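Local coordinates for adenylosuccinate lyase (Francisella tularensis subsp. tularensis SCHU S4, PDB 4EEI), which probably cleaves adenylosuccinate to AMP and fumarate, and likewise releases fumarate from the succinylated carboxamide intermediate of purine biosynthesis, at residues A232-A237 with G279-L284. Residues are numbered along the deposited sequence; the frame is centred on the assembly and turned at random. Where two conformers were deposited one is given.
Sequences AIERLA and GMARML
The CB of Ala281 packs against the root of the Glu234 side chain, 3.9 Å from Glu234 CB, and also touches its carboxylate end, with Glu234 OE1 4.0 Å from Ala281 CB. The small methyl lets the two helices come close here, Glu234 CA and Ala281 CA being 6.0 Å apart. Beyond this point the glutamate runs outward in an extended chain: CG is anti to the backbone N (chi1 -168°) and chi2 is again near straight, which carries the carboxylate past the alanine, alongside helix 272-293. Its two oxygens then have different partners. OE1 forms a salt bridge with Arg285, one residue beyond 279-284, while OE2 accepts a hydrogen bond of 2.6 Å from a water. That water in turn accepts from Arg282 NE at 2.7 Å, lying in the guanidinium plane at its edge, so that it bridges opposite charges whose nearest atoms, Glu234 OE2 and Arg282 NE, stay 4.8 Å apart. Helices 217-244 and 272-293, which meet here, belong to the long helical bundle of the fumarase/aspartase superfamily, whose central helices pack together in the tetramer. Arg282 NH1 is hydrogen-bonded to Asn294 of a second subunit, and Glu234 packs on Val296 of a third. On the apolar side of the interface, Ile233 and Leu284 meet through the ends of their side chains, with Ile233 CD1 4.5 Å from Leu284 CD1, a loose approach compared with the alanine contact. Phe161 of helix 151-173 packs on Ile233, and Asn316 of helix 304-333 touches Leu284. The side chain of Ala281 is about 13 Å from a bound AMP.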
ATOM      1  N   ALA B 232      10.613  -4.728  11.225  1.00 18.49           N
ATOM      2  CA  ALA B 232      11.498  -5.042  12.347  1.00 20.53           C
ATOM      3  C   ALA B 232      11.956  -3.766  13.058  1.00 19.05           C
ATOM      4  O   ALA B 232      12.008  -3.701  14.295  1.00 18.79           O
ATOM      5  CB  ALA B 232      12.704  -5.830  11.854  1.00 19.28           C
ATOM      6  N   ILE B 233      12.317  -2.756  12.272  1.00 16.24           N
ATOM      7  CA  ILE B 233      12.727  -1.469  12.826  1.00 18.36           C
ATOM      8  C   ILE B 233      11.569  -0.865  13.618  1.00 18.11           C
ATOM      9  O   ILE B 233      11.757  -0.350  14.725  1.00 18.46           O
ATOM     10  CB  ILE B 233      13.168  -0.502  11.710  1.00 20.32           C
ATOM     11  CG1 ILE B 233      14.508  -0.962  11.122  1.00 19.64           C
ATOM     12  CG2 ILE B 233      13.277   0.934  12.231  1.00 22.67           C
ATOM     13  CD1 ILE B 233      14.897  -0.227   9.853  1.00 20.82           C
ATOM     14  N   GLU B 234      10.370  -0.941  13.062  1.00 17.60           N
ATOM     15  CA  GLU B 234       9.222  -0.318  13.719  1.00 20.76           C
ATOM     16  C   GLU B 234       8.838  -1.059  14.987  1.00 18.00           C
ATOM     17  O   GLU B 234       8.492  -0.437  15.992  1.00 17.28           O
ATOM     18  CB  GLU B 234       8.020  -0.213  12.767  1.00 22.19           C
ATOM     19  CG  GLU B 234       6.891   0.692  13.316  1.00 26.11           C
ATOM     20  CD  GLU B 234       5.763   0.910  12.311  1.00 34.87           C
ATOM     21  OE1 GLU B 234       5.989   0.658  11.107  1.00 37.05           O
ATOM     22  OE2 GLU B 234       4.655   1.335  12.720  1.00 35.31           O
ATOM     23  N   ARG B 235       8.898  -2.387  14.947  1.00 17.98           N
ATOM     24  CA  ARG B 235       8.535  -3.170  16.123  1.00 17.22           C
ATOM     25  C   ARG B 235       9.471  -2.852  17.266  1.00 19.45           C
ATOM     26  O   ARG B 235       9.027  -2.696  18.398  1.00 20.36           O
ATOM     27  CB  ARG B 235       8.540  -4.673  15.834  1.00 18.76           C
ATOM     28  CG  ARG B 235       7.989  -5.519  16.993  1.00 23.77           C
ATOM     29  CD  ARG B 235       7.757  -6.972  16.574  1.00 24.42           C
ATOM     30  NE  ARG B 235       9.007  -7.709  16.431  1.00 25.19           N
ATOM     31  CZ  ARG B 235       9.562  -8.416  17.412  1.00 31.59           C
ATOM     32  NH1 ARG B 235      10.707  -9.063  17.210  1.00 26.99           N
ATOM     33  NH2 ARG B 235       8.974  -8.476  18.602  1.00 34.33           N
ATOM     34  N   LEU B 236      10.769  -2.766  16.977  1.00 16.75           N
ATOM     35  CA  LEU B 236      11.752  -2.466  18.013  1.00 17.39           C
ATOM     36  C   LEU B 236      11.613  -1.032  18.496  1.00 21.64           C
ATOM     37  O   LEU B 236      11.740  -0.751  19.691  1.00 19.98           O
ATOM     38  CB  LEU B 236      13.171  -2.723  17.486  1.00 19.39           C
ATOM     39  CG  LEU B 236      14.358  -2.264  18.325  1.00 21.95           C
ATOM     40  CD1 LEU B 236      14.349  -2.917  19.694  1.00 22.85           C
ATOM     41  CD2 LEU B 236      15.652  -2.590  17.591  1.00 26.74           C
ATOM     42  N   ALA B 237      11.343  -0.120  17.566  1.00 17.35           N
ATOM     43  CA  ALA B 237      11.209   1.290  17.924  1.00 18.66           C
ATOM     44  C   ALA B 237      10.016   1.475  18.875  1.00 18.39           C
ATOM     45  O   ALA B 237      10.096   2.206  19.865  1.00 19.30           O
ATOM     46  CB  ALA B 237      11.040   2.133  16.673  1.00 20.75           C
ATOM     47  N   GLY B 279       9.092   6.869  11.649  1.00 17.00           N
ATOM     48  CA  GLY B 279       8.836   7.605  10.417  1.00 17.76           C
ATOM     49  C   GLY B 279       9.610   7.004   9.264  1.00 20.89           C
ATOM     50  O   GLY B 279       9.091   6.854   8.148  1.00 19.69           O
ATOM     51  N   MET B 280      10.859   6.642   9.529  1.00 18.62           N
ATOM     52  CA  MET B 280      11.689   6.051   8.486  1.00 17.82           C
ATOM     53  C   MET B 280      11.097   4.738   8.015  1.00 19.18           C
ATOM     54  O   MET B 280      11.094   4.443   6.817  1.00 18.18           O
ATOM     55  CB  MET B 280      13.110   5.832   9.002  1.00 16.83           C
ATOM     56  CG  MET B 280      13.806   7.115   9.412  1.00 20.71           C
ATOM     57  SD  MET B 280      14.078   8.222   8.008  1.00 26.28           S
ATOM     58  CE  MET B 280      14.741   9.649   8.873  1.00 24.23           C
ATOM     59  N   ALA B 281      10.580   3.953   8.952  1.00 20.46           N
ATOM     60  CA  ALA B 281       9.967   2.674   8.606  1.00 20.56           C
ATOM     61  C   ALA B 281       8.757   2.857   7.694  1.00 18.48           C
ATOM     62  O   ALA B 281       8.559   2.070   6.763  1.00 18.31           O
ATOM     63  CB  ALA B 281       9.572   1.911   9.863  1.00 20.99           C
ATOM     64  N   ARG B 282       7.937   3.872   7.970  1.00 20.07           N
ATOM     65  CA  ARG B 282       6.765   4.133   7.130  1.00 20.44           C
ATOM     66  C   ARG B 282       7.174   4.438   5.692  1.00 19.62           C
ATOM     67  O   ARG B 282       6.496   4.033   4.745  1.00 19.58           O
ATOM     68  CB  ARG B 282       5.923   5.283   7.698  1.00 23.40           C
ATOM     69  CG  ARG B 282       5.249   4.960   9.017  1.00 23.24           C
ATOM     70  CD  ARG B 282       4.422   6.111   9.566  1.00 21.90           C
ATOM     71  NE  ARG B 282       4.019   5.782  10.931  1.00 20.40           N
ATOM     72  CZ  ARG B 282       3.873   6.653  11.920  1.00 22.38           C
ATOM     73  NH1 ARG B 282       4.058   7.958  11.712  1.00 19.86           N
ATOM     74  NH2 ARG B 282       3.532   6.210  13.123  1.00 19.69           N
ATOM     75  N   MET B 283       8.272   5.178   5.554  0.78 19.20           N
ATOM     76  CA  MET B 283       8.799   5.528   4.239  0.78 19.45           C
ATOM     77  C   MET B 283       9.237   4.286   3.463  0.78 18.62           C
ATOM     78  O   MET B 283       8.878   4.118   2.301  0.78 21.02           O
ATOM     79  CB  MET B 283       9.984   6.492   4.368  0.78 17.08           C
ATOM     80  CG  MET B 283       9.636   7.875   4.899  0.78 18.47           C
ATOM     81  SD  MET B 283       8.462   8.771   3.855  0.78 18.67           S
ATOM     82  CE  MET B 283       9.182   8.515   2.222  0.78 26.91           C
ATOM     83  N   LEU B 284      10.016   3.423   4.114  1.00 17.30           N
ATOM     84  CA  LEU B 284      10.534   2.199   3.500  1.00 18.55           C
ATOM     85  C   LEU B 284       9.396   1.292   3.085  1.00 20.86           C
ATOM     86  O   LEU B 284       9.424   0.673   2.013  1.00 19.20           O
ATOM     87  CB  LEU B 284      11.465   1.465   4.474  1.00 16.58           C
ATOM     88  CG  LEU B 284      12.788   2.168   4.774  1.00 19.05           C
ATOM     89  CD1 LEU B 284      13.487   1.495   5.960  1.00 19.41           C
ATOM     90  CD2 LEU B 284      13.690   2.106   3.538  1.00 19.97           C
TER
HETATM   91  O   HOH W   1       3.293   3.230  11.468  1.00 29.33           O